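Local coordinates for membrane thiol protease (Chlamydia trachomatis, PDB 5B5Q), which removes ubiquitin and NEDD8 from proteins as a secreted cysteine-protease effector, hindering degradation of NFKBIA and so NF-kappa-B activation in the host cell, at residues 42-47 against 92-97; 49-54 against 88-93; 57-62 against 164-169. All blocks are in the same frame, centred on the assembly; numbering follows the deposited sequence.

Contact 1: residues 42-47 against 92-97; sequences ATIFNF and VFMWYH
M94 runs its side chain from strand 89-96 along the segment 42-47, meeting A42, T43, I44 and F47 in turn. CB lies 4.1 Å from A42 O. With CG anti to the backbone N (chi1 -164°), the chain is carried from the strand toward T43, and CG packs 3.4 Å from T43 C. SD comes next, 3.6 Å from I44 N, where the I44 side chain crosses it at a slant, CD1 also within touch. A bend at the last torsion (chi3 -44°) turns the methyl onto the F47 ring: CE sits 3.6 Å from the F47 ring centroid and 17° off its normal, a CH-pi contact, while SD stays oblique to the same ring in a Met-aromatic contact.

The backbones meet in a single bridge. W95 N donates to A42 O at 2.9 Å, whereas the bond from A42 N to F93 O is weak. A42 CB points toward the strand and packs 3.6 Å from V92 CG1. Further along, a water that accepts from I44 N donates to W95 O, and I44 CG2 approaches the Y96 ring at its edge.

The turn is held from within. N46 OD1 receives T43 N at 2.8 Å almost in line with its C=O bond, and T43 OG1 from above the carbonyl plane, so two donors fix the amide. T43 OG1 also accepts from F45 N, an ST turn.

M94 and its neighbours V92 and Y96 pair with strand 123-130 through their backbones, so A42 bridges the other edge of this outermost strand. In this Ulp1-type (peptidase C48) catalytic domain the partner strand begins with H123, an active-site residue whose backbone is hydrogen-bonded to that of Y96; the contact thus joins the loop before helix 47-62 to the outermost strand, whose Y96 end lies near the active site.

Contact 2: residues 49-54 against 88-93; sequences QKIISI and TLLPVF
K50 and I54, which meet V92 and L90 of the strand, are linked in their helix by I54 N donating to K50 O at 3.1 Å. Across to the strand the contact is made by side chains. K50, extended along its whole length, brings NZ to 4.1 Å from V92 CG1, the two side chains meeting tip to tip at one border of the patch. The other V92 branch, CG2, takes I51: CG1 of I51 lies 3.8 Å from V92 CG2, with I51 CD1 also touching it. I54 and L90 slide past each other in opposite directions. CG2 of I54, anti to its own backbone N, is directed at the forked end of the leucine, 3.9 Å from L90 CD1 and nearly as close to CD2. Beyond the pair, I34 and V129 cover L90, and F159 of helix 149-166 covers I51. The axes of the short segments run roughly antiparallel, at 153°, and 10.4 Å apart, the spacing of a helix laid on a beta-sheet. Here helix 47-62 covers one face of the outermost strand in the alpha/beta core of the Ulp1-type protease domain.

Contact 3: residues 57-62 against 164-169; sequences DKKAVL and DQVYPA
K59 and V166 supply the polar tie between the two helix ends. K59 NZ donates to V166 O at 2.7 Å, lying in the carbonyl plane with a C=O...N angle of 149°, so the ammonium group meets the carbonyl of the last residue of helix 149-166. A bend at chi3 (51°) turns the outer half of the lysine onto this oxygen, with CE passing 3.4 Å from V166 O. The same NZ forms a salt bridge with E56 one turn earlier in its own helix. The positive charge would probably be favoured here, next to a carboxylate and the negative end of a helix dipole.

Van der Waals contact is centred on Y167, the first residue to leave helical geometry. Its CG stands anti to the backbone N (chi1 -160°), which sends the ring across to helix 47-62. Y167 OH settles against the methylene chain of K58, 3.2 Å from K58 CE and 3.6 Å from K58 CD; the two side chains cross at a slant. From the following turn L62 comes in at about a right angle, its CD1 3.8 Å from Y167 OH. The backbone of K59 lies at the ring edge, K59 N being 4.2 Å from Y167 CE1. K58 contributes only its aliphatic part to this contact: chi4 folds NZ away to donate to L84 O and T87 O.

On the backbone side, Y167 O accepts from R134 NH1, and R134 also forms a salt bridge with D164. At the surface of the domain, the C-terminal end of helix 47-62 is therefore braced against the C-terminal end of helix 149-166, with helix 77-86 packed against D57 and V61 and I131, just past strand 123-130, touching Y167.

In the fold
From the N terminus, the loop after helix 16-29 reaches contact 1, where 42-47 meets 92-97 and closes a loop that holds helices 47-62 and 77-86. Contact 2, between 49-54 and 88-93, closes a shorter loop within it; both end on strand 89-96, share V92 and F93, and touch where A42 meets K50. Contact 3 starts farther along helix 47-62 but closes only at 164-169, past the strands 123-130 and 135-139, so it crosses the other two; I52 and V166 join it to contact 2. Helix 47-62 is thus tied successively to the outermost strand and to helix 149-166.

Contact 1: residues 42-47 against 92-97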
loop_
_atom_site.group_PDB
_atom_site.type_symbol
_atom_site.label_atom_id
_atom_site.label_comp_id
_atom_site.label_asym_id
_atom_site.label_seq_id
_atom_site.Cartn_x
_atom_site.Cartn_y
_atom_site.Cartn_z
ATOM N N ALA B 42 -0.156 6.532 6.046
ATOM C CA ALA B 42 -1.583 6.467 6.271
ATOM C C ALA B 42 -1.805 5.649 7.534
ATOM O O ALA B 42 -0.980 4.786 7.886
ATOM C CB ALA B 42 -2.301 5.839 5.084
ATOM N N THR B 43 -2.911 5.930 8.215
ATOM C CA THR B 43 -3.309 5.172 9.399
ATOM C C THR B 43 -4.795 4.846 9.308
ATOM O O THR B 43 -5.490 5.331 8.418
ATOM C CB THR B 43 -3.048 5.943 10.704
ATOM O OG1 THR B 43 -3.958 7.047 10.806
ATOM C CG2 THR B 43 -1.599 6.463 10.766
ATOM N N ILE B 44 -5.280 4.041 10.246
ATOM C CA ILE B 44 -6.688 3.689 10.282
ATOM C C ILE B 44 -7.517 4.937 10.574
ATOM O O ILE B 44 -8.715 4.966 10.321
ATOM C CB ILE B 44 -6.966 2.574 11.345
ATOM C CG1 ILE B 44 -8.387 2.025 11.219
ATOM C CG2 ILE B 44 -6.713 3.080 12.761
ATOM C CD1 ILE B 44 -8.672 1.334 9.877
ATOM N N PHE B 45 -6.865 5.977 11.081
ATOM C CA PHE B 45 -7.547 7.223 11.425
ATOM C C PHE B 45 -7.694 8.210 10.261
ATOM O O PHE B 45 -8.505 9.141 10.350
ATOM C CB PHE B 45 -6.806 7.920 12.571
ATOM C CG PHE B 45 -6.641 7.065 13.785
ATOM C CD1 PHE B 45 -7.673 6.934 14.694
ATOM C CD2 PHE B 45 -5.455 6.381 14.016
ATOM C CE1 PHE B 45 -7.533 6.140 15.810
ATOM C CE2 PHE B 45 -5.312 5.582 15.134
ATOM C CZ PHE B 45 -6.350 5.463 16.030
ATOM N N ASN B 46 -6.937 8.029 9.177
ATOM C CA ASN B 46 -6.927 9.050 8.128
ATOM C C ASN B 46 -6.644 8.570 6.701
ATOM O O ASN B 46 -6.418 9.389 5.808
ATOM C CB ASN B 46 -5.902 10.134 8.497
ATOM C CG ASN B 46 -4.470 9.640 8.441
ATOM O OD1 ASN B 46 -4.201 8.440 8.369
ATOM N ND2 ASN B 46 -3.534 10.576 8.482
ATOM N N PHE B 47 -6.677 7.266 6.453
ATOM C CA PHE B 47 -6.320 6.791 5.126
ATOM C C PHE B 47 -7.377 7.202 4.097
ATOM O O PHE B 47 -7.047 7.461 2.938
ATOM C CB PHE B 47 -6.094 5.270 5.117
ATOM C CG PHE B 47 -7.351 4.440 5.136
ATOM C CD1 PHE B 47 -7.950 4.091 6.335
ATOM C CD2 PHE B 47 -7.905 3.968 3.956
ATOM C CE1 PHE B 47 -9.091 3.309 6.350
ATOM C CE2 PHE B 47 -9.045 3.196 3.964
ATOM C CZ PHE B 47 -9.639 2.857 5.165
ATOM N N VAL B 92 -1.585 2.745 -1.228
ATOM C CA VAL B 92 -1.641 3.386 0.079
ATOM C C VAL B 92 -1.254 2.386 1.155
ATOM O O VAL B 92 -1.936 1.386 1.369
ATOM C CB VAL B 92 -3.038 3.961 0.362
ATOM C CG1 VAL B 92 -3.080 4.659 1.720
ATOM C CG2 VAL B 92 -3.440 4.930 -0.746
ATOM N N PHE B 93 -0.157 2.678 1.838
ATOM C CA PHE B 93 0.335 1.838 2.927
ATOM C C PHE B 93 -0.094 2.380 4.282
ATOM O O PHE B 93 0.249 3.505 4.649
ATOM C CB PHE B 93 1.854 1.721 2.834
ATOM C CG PHE B 93 2.308 0.667 1.869
ATOM C CD1 PHE B 93 2.333 0.921 0.500
ATOM C CD2 PHE B 93 2.693 -0.585 2.322
ATOM C CE1 PHE B 93 2.745 -0.049 -0.392
ATOM C CE2 PHE B 93 3.109 -1.560 1.430
ATOM C CZ PHE B 93 3.129 -1.287 0.070
ATOM N N MET B 94 -0.859 1.564 5.011
ATOM C CA MET B 94 -1.434 1.945 6.295
ATOM C C MET B 94 -0.630 1.291 7.418
ATOM O O MET B 94 -0.537 0.067 7.471
ATOM C CB MET B 94 -2.902 1.519 6.370
ATOM C CG MET B 94 -3.697 2.178 7.476
ATOM S SD MET B 94 -5.344 1.449 7.708
ATOM C CE MET B 94 -5.917 1.263 6.019
ATOM N N TRP B 95 -0.022 2.105 8.277
ATOM C CA TRP B 95 0.691 1.607 9.454
ATOM C C TRP B 95 -0.286 1.525 10.616
ATOM O O TRP B 95 -1.005 2.483 10.899
ATOM C CB TRP B 95 1.881 2.515 9.791
ATOM C CG TRP B 95 2.882 1.926 10.781
ATOM C CD1 TRP B 95 4.035 1.251 10.477
ATOM C CD2 TRP B 95 2.820 1.978 12.214
ATOM N NE1 TRP B 95 4.687 0.878 11.626
ATOM C CE2 TRP B 95 3.961 1.307 12.707
ATOM C CE3 TRP B 95 1.912 2.519 13.126
ATOM C CZ2 TRP B 95 4.220 1.174 14.073
ATOM C CZ3 TRP B 95 2.170 2.381 14.480
ATOM C CH2 TRP B 95 3.316 1.718 14.941
ATOM N N TYR B 96 -0.307 0.377 11.287
ATOM C CA TYR B 96 -1.312 0.100 12.303
ATOM C C TYR B 96 -0.684 -0.549 13.522
ATOM O O TYR B 96 0.254 -1.339 13.421
ATOM C CB TYR B 96 -2.418 -0.809 11.732
ATOM C CG TYR B 96 -3.423 -1.254 12.768
ATOM C CD1 TYR B 96 -4.457 -0.416 13.168
ATOM C CD2 TYR B 96 -3.322 -2.503 13.370
ATOM C CE1 TYR B 96 -5.363 -0.808 14.125
ATOM C CE2 TYR B 96 -4.229 -2.906 14.334
ATOM C CZ TYR B 96 -5.243 -2.054 14.705
ATOM O OH TYR B 96 -6.139 -2.450 15.659
ATOM N N HIS B 97 -1.214 -0.199 14.683
ATOM C CA HIS B 97 -0.840 -0.846 15.923
ATOM C C HIS B 97 -2.098 -0.874 16.767
ATOM O O HIS B 97 -2.818 0.118 16.803
ATOM C CB HIS B 97 0.302 -0.082 16.604
ATOM C CG HIS B 97 0.947 -0.824 17.731
ATOM N ND1 HIS B 97 0.266 -1.177 18.874
ATOM C CD2 HIS B 97 2.224 -1.245 17.907
ATOM C CE1 HIS B 97 1.087 -1.804 19.699
ATOM N NE2 HIS B 97 2.282 -1.854 19.136
HETATM O O HOH W 1 -3.420 2.888 12.022
#

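Contact 2: residues 49-54 against 88-93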
loop_
_atom_site.group_PDB
_atom_site.type_symbol
_atom_site.label_atom_id
_atom_site.label_comp_id
_atom_site.label_asym_id
_atom_site.label_seq_id
_atom_site.Cartn_x
_atom_site.Cartn_y
_atom_site.Cartn_z
ATOM N N GLN B 49 -9.259 10.067 4.232
ATOM C CA GLN B 49 -9.005 11.486 3.991
ATOM C C GLN B 49 -7.793 11.688 3.083
ATOM O O GLN B 49 -7.785 12.588 2.241
ATOM C CB GLN B 49 -8.779 12.235 5.314
ATOM C CG GLN B 49 -9.950 12.190 6.280
ATOM C CD GLN B 49 -9.824 11.087 7.320
ATOM O OE1 GLN B 49 -9.865 9.896 6.993
ATOM N NE2 GLN B 49 -9.663 11.481 8.584
ATOM N N LYS B 50 -6.770 10.861 3.267
ATOM C CA LYS B 50 -5.541 10.964 2.473
ATOM C C LYS B 50 -5.808 10.656 1.005
ATOM O O LYS B 50 -5.359 11.374 0.113
ATOM C CB LYS B 50 -4.474 10.011 3.008
ATOM C CG LYS B 50 -3.172 10.020 2.213
ATOM C CD LYS B 50 -2.213 8.955 2.721
ATOM C CE LYS B 50 -0.952 8.893 1.878
ATOM N NZ LYS B 50 -0.227 7.601 2.077
ATOM N N ILE B 51 -6.527 9.566 0.767
ATOM C CA ILE B 51 -6.867 9.155 -0.582
ATOM C C ILE B 51 -7.665 10.244 -1.275
ATOM O O ILE B 51 -7.407 10.568 -2.435
ATOM C CB ILE B 51 -7.670 7.843 -0.570
ATOM C CG1 ILE B 51 -6.741 6.677 -0.222
ATOM C CG2 ILE B 51 -8.338 7.587 -1.927
ATOM C CD1 ILE B 51 -7.455 5.402 0.165
ATOM N N ILE B 52 -8.637 10.808 -0.569
ATOM C CA ILE B 52 -9.510 11.800 -1.182
ATOM C C ILE B 52 -8.698 13.052 -1.491
ATOM O O ILE B 52 -8.904 13.677 -2.526
ATOM C CB ILE B 52 -10.734 12.098 -0.293
ATOM C CG1 ILE B 52 -11.787 11.003 -0.528
ATOM C CG2 ILE B 52 -11.351 13.466 -0.604
ATOM C CD1 ILE B 52 -12.914 10.972 0.481
ATOM N N SER B 53 -7.742 13.388 -0.631
ATOM C CA SER B 53 -6.908 14.564 -0.866
ATOM C C SER B 53 -6.091 14.395 -2.146
ATOM O O SER B 53 -5.917 15.337 -2.917
ATOM C CB SER B 53 -5.978 14.820 0.323
ATOM O OG SER B 53 -5.210 15.988 0.113
ATOM N N ILE B 54 -5.600 13.184 -2.373
ATOM C CA ILE B 54 -4.811 12.897 -3.561
ATOM C C ILE B 54 -5.675 12.947 -4.828
ATOM O O ILE B 54 -5.281 13.543 -5.824
ATOM C CB ILE B 54 -4.116 11.526 -3.432
ATOM C CG1 ILE B 54 -3.090 11.587 -2.296
ATOM C CG2 ILE B 54 -3.442 11.129 -4.741
ATOM C CD1 ILE B 54 -2.539 10.249 -1.885
ATOM N N THR B 88 -2.801 6.072 -12.456
ATOM C CA THR B 88 -4.034 5.309 -12.552
ATOM C C THR B 88 -4.221 4.441 -11.307
ATOM O O THR B 88 -5.240 3.775 -11.154
ATOM C CB THR B 88 -4.023 4.405 -13.794
ATOM O OG1 THR B 88 -2.908 3.512 -13.721
ATOM C CG2 THR B 88 -3.924 5.228 -15.079
ATOM N N LEU B 89 -3.236 4.466 -10.412
ATOM C CA LEU B 89 -3.132 3.463 -9.358
ATOM C C LEU B 89 -2.455 4.072 -8.140
ATOM O O LEU B 89 -1.299 4.487 -8.232
ATOM C CB LEU B 89 -2.337 2.264 -9.880
ATOM C CG LEU B 89 -2.350 0.894 -9.202
ATOM C CD1 LEU B 89 -2.034 0.993 -7.716
ATOM C CD2 LEU B 89 -3.671 0.176 -9.464
ATOM N N LEU B 90 -3.178 4.130 -7.018
ATOM C CA LEU B 90 -2.623 4.622 -5.755
ATOM C C LEU B 90 -2.314 3.458 -4.814
ATOM O O LEU B 90 -3.222 2.700 -4.427
ATOM C CB LEU B 90 -3.582 5.592 -5.062
ATOM C CG LEU B 90 -4.240 6.697 -5.889
ATOM C CD1 LEU B 90 -5.051 7.595 -4.959
ATOM C CD2 LEU B 90 -3.216 7.503 -6.662
ATOM N N PRO B 91 -1.032 3.301 -4.438
ATOM C CA PRO B 91 -0.665 2.305 -3.434
ATOM C C PRO B 91 -0.560 2.929 -2.050
ATOM O O PRO B 91 0.434 3.564 -1.742
ATOM C CB PRO B 91 0.691 1.809 -3.934
ATOM C CG PRO B 91 1.303 3.031 -4.577
ATOM C CD PRO B 91 0.164 3.909 -5.051
ATOM N N VAL B 92 -1.585 2.745 -1.228
ATOM C CA VAL B 92 -1.641 3.386 0.079
ATOM C C VAL B 92 -1.254 2.386 1.155
ATOM O O VAL B 92 -1.936 1.386 1.369
ATOM C CB VAL B 92 -3.038 3.961 0.362
ATOM C CG1 VAL B 92 -3.080 4.659 1.720
ATOM C CG2 VAL B 92 -3.440 4.930 -0.746
ATOM N N PHE B 93 -0.157 2.678 1.838
ATOM C CA PHE B 93 0.335 1.838 2.927
ATOM C C PHE B 93 -0.094 2.380 4.282
ATOM O O PHE B 93 0.249 3.505 4.649
ATOM C CB PHE B 93 1.854 1.721 2.834
ATOM C CG PHE B 93 2.308 0.667 1.869
ATOM C CD1 PHE B 93 2.333 0.921 0.500
ATOM C CD2 PHE B 93 2.693 -0.585 2.322
ATOM C CE1 PHE B 93 2.745 -0.049 -0.392
ATOM C CE2 PHE B 93 3.109 -1.560 1.430
ATOM C CZ PHE B 93 3.129 -1.287 0.070
#

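Contact 3: residues 57-62 against 164-169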
loop_
_atom_site.group_PDB
_atom_site.type_symbol
_atom_site.label_atom_id
_atom_site.label_comp_id
_atom_site.label_asym_id
_atom_site.label_seq_id
_atom_site.Cartn_x
_atom_site.Cartn_y
_atom_site.Cartn_z
ATOM N N ASP B 57 -6.408 16.482 -5.833
ATOM C CA ASP B 57 -5.282 17.113 -6.512
ATOM C C ASP B 57 -5.106 16.598 -7.936
ATOM O O ASP B 57 -4.717 17.359 -8.820
ATOM C CB ASP B 57 -3.988 16.906 -5.723
ATOM C CG ASP B 57 -3.825 17.918 -4.597
ATOM O OD1 ASP B 57 -4.560 18.929 -4.588
ATOM O OD2 ASP B 57 -2.955 17.713 -3.729
ATOM N N LYS B 58 -5.376 15.317 -8.170
ATOM C CA LYS B 58 -5.323 14.802 -9.535
ATOM C C LYS B 58 -6.393 15.501 -10.374
ATOM O O LYS B 58 -6.123 15.951 -11.485
ATOM C CB LYS B 58 -5.504 13.281 -9.575
ATOM C CG LYS B 58 -5.540 12.718 -10.998
ATOM C CD LYS B 58 -5.507 11.197 -11.038
ATOM C CE LYS B 58 -5.645 10.645 -12.457
ATOM N NZ LYS B 58 -4.455 10.823 -13.353
ATOM N N LYS B 59 -7.600 15.596 -9.830
ATOM C CA LYS B 59 -8.683 16.339 -10.466
ATOM C C LYS B 59 -8.245 17.772 -10.775
ATOM O O LYS B 59 -8.492 18.277 -11.867
ATOM C CB LYS B 59 -9.925 16.321 -9.564
ATOM C CG LYS B 59 -11.170 16.960 -10.151
ATOM C CD LYS B 59 -12.432 16.526 -9.388
ATOM C CE LYS B 59 -12.284 16.711 -7.886
ATOM N NZ LYS B 59 -13.582 16.584 -7.144
ATOM N N ALA B 60 -7.586 18.422 -9.820
ATOM C CA ALA B 60 -7.120 19.793 -10.025
ATOM C C ALA B 60 -6.099 19.877 -11.161
ATOM O O ALA B 60 -6.176 20.761 -12.018
ATOM C CB ALA B 60 -6.524 20.342 -8.745
ATOM N N VAL B 61 -5.140 18.957 -11.160
ATOM C CA VAL B 61 -4.109 18.925 -12.191
ATOM C C VAL B 61 -4.716 18.728 -13.583
ATOM O O VAL B 61 -4.300 19.375 -14.551
ATOM C CB VAL B 61 -3.085 17.805 -11.904
ATOM C CG1 VAL B 61 -2.194 17.553 -13.101
ATOM C CG2 VAL B 61 -2.226 18.169 -10.709
ATOM N N LEU B 62 -5.697 17.836 -13.691
ATOM C CA LEU B 62 -6.334 17.570 -14.979
ATOM C C LEU B 62 -7.117 18.787 -15.466
ATOM O O LEU B 62 -7.383 18.922 -16.658
ATOM C CB LEU B 62 -7.261 16.350 -14.892
ATOM C CG LEU B 62 -6.615 14.973 -14.702
ATOM C CD1 LEU B 62 -7.681 13.887 -14.679
ATOM C CD2 LEU B 62 -5.597 14.679 -15.780
ATOM N N ASP B 164 -17.338 8.019 -5.700
ATOM C CA ASP B 164 -18.133 8.190 -6.905
ATOM C C ASP B 164 -18.591 9.645 -7.024
ATOM O O ASP B 164 -18.945 10.094 -8.108
ATOM C CB ASP B 164 -19.342 7.242 -6.908
ATOM C CG ASP B 164 -18.951 5.776 -7.108
ATOM O OD1 ASP B 164 -17.863 5.504 -7.663
ATOM O OD2 ASP B 164 -19.750 4.892 -6.727
ATOM N N GLN B 165 -18.566 10.379 -5.911
ATOM C CA GLN B 165 -18.951 11.794 -5.911
ATOM C C GLN B 165 -17.729 12.700 -6.036
ATOM O O GLN B 165 -17.754 13.687 -6.771
ATOM C CB GLN B 165 -19.735 12.142 -4.642
ATOM C CG GLN B 165 -21.023 11.349 -4.474
ATOM C CD GLN B 165 -22.017 11.599 -5.594
ATOM O OE1 GLN B 165 -22.148 12.722 -6.089
ATOM N NE2 GLN B 165 -22.726 10.550 -6.003
ATOM N N VAL B 166 -16.659 12.354 -5.329
ATOM C CA VAL B 166 -15.412 13.118 -5.361
ATOM C C VAL B 166 -14.687 12.989 -6.694
ATOM O O VAL B 166 -14.152 13.968 -7.223
ATOM C CB VAL B 166 -14.450 12.660 -4.234
ATOM C CG1 VAL B 166 -13.084 13.349 -4.347
ATOM C CG2 VAL B 166 -15.061 12.942 -2.881
ATOM N N TYR B 167 -14.669 11.776 -7.230
ATOM C CA TYR B 167 -13.921 11.485 -8.441
ATOM C C TYR B 167 -14.818 10.682 -9.368
ATOM O O TYR B 167 -14.595 9.496 -9.598
ATOM C CB TYR B 167 -12.622 10.735 -8.128
ATOM C CG TYR B 167 -11.609 10.833 -9.239
ATOM C CD1 TYR B 167 -10.761 11.930 -9.329
ATOM C CD2 TYR B 167 -11.501 9.843 -10.208
ATOM C CE1 TYR B 167 -9.837 12.042 -10.344
ATOM C CE2 TYR B 167 -10.576 9.947 -11.235
ATOM C CZ TYR B 167 -9.746 11.047 -11.295
ATOM O OH TYR B 167 -8.826 11.165 -12.311
ATOM N N PRO B 168 -15.852 11.338 -9.902
ATOM C CA PRO B 168 -16.845 10.647 -10.730
ATOM C C PRO B 168 -16.305 10.180 -12.081
ATOM O O PRO B 168 -15.347 10.747 -12.616
ATOM C CB PRO B 168 -17.935 11.707 -10.918
ATOM C CG PRO B 168 -17.238 13.008 -10.746
ATOM C CD PRO B 168 -16.164 12.769 -9.733
ATOM N N ALA B 169 -16.922 9.130 -12.613
ATOM C CA ALA B 169 -16.639 8.654 -13.961
ATOM C C ALA B 169 -17.667 9.227 -14.924
ATOM O O ALA B 169 -18.829 9.418 -14.557
ATOM C CB ALA B 169 -16.653 7.141 -14.002
#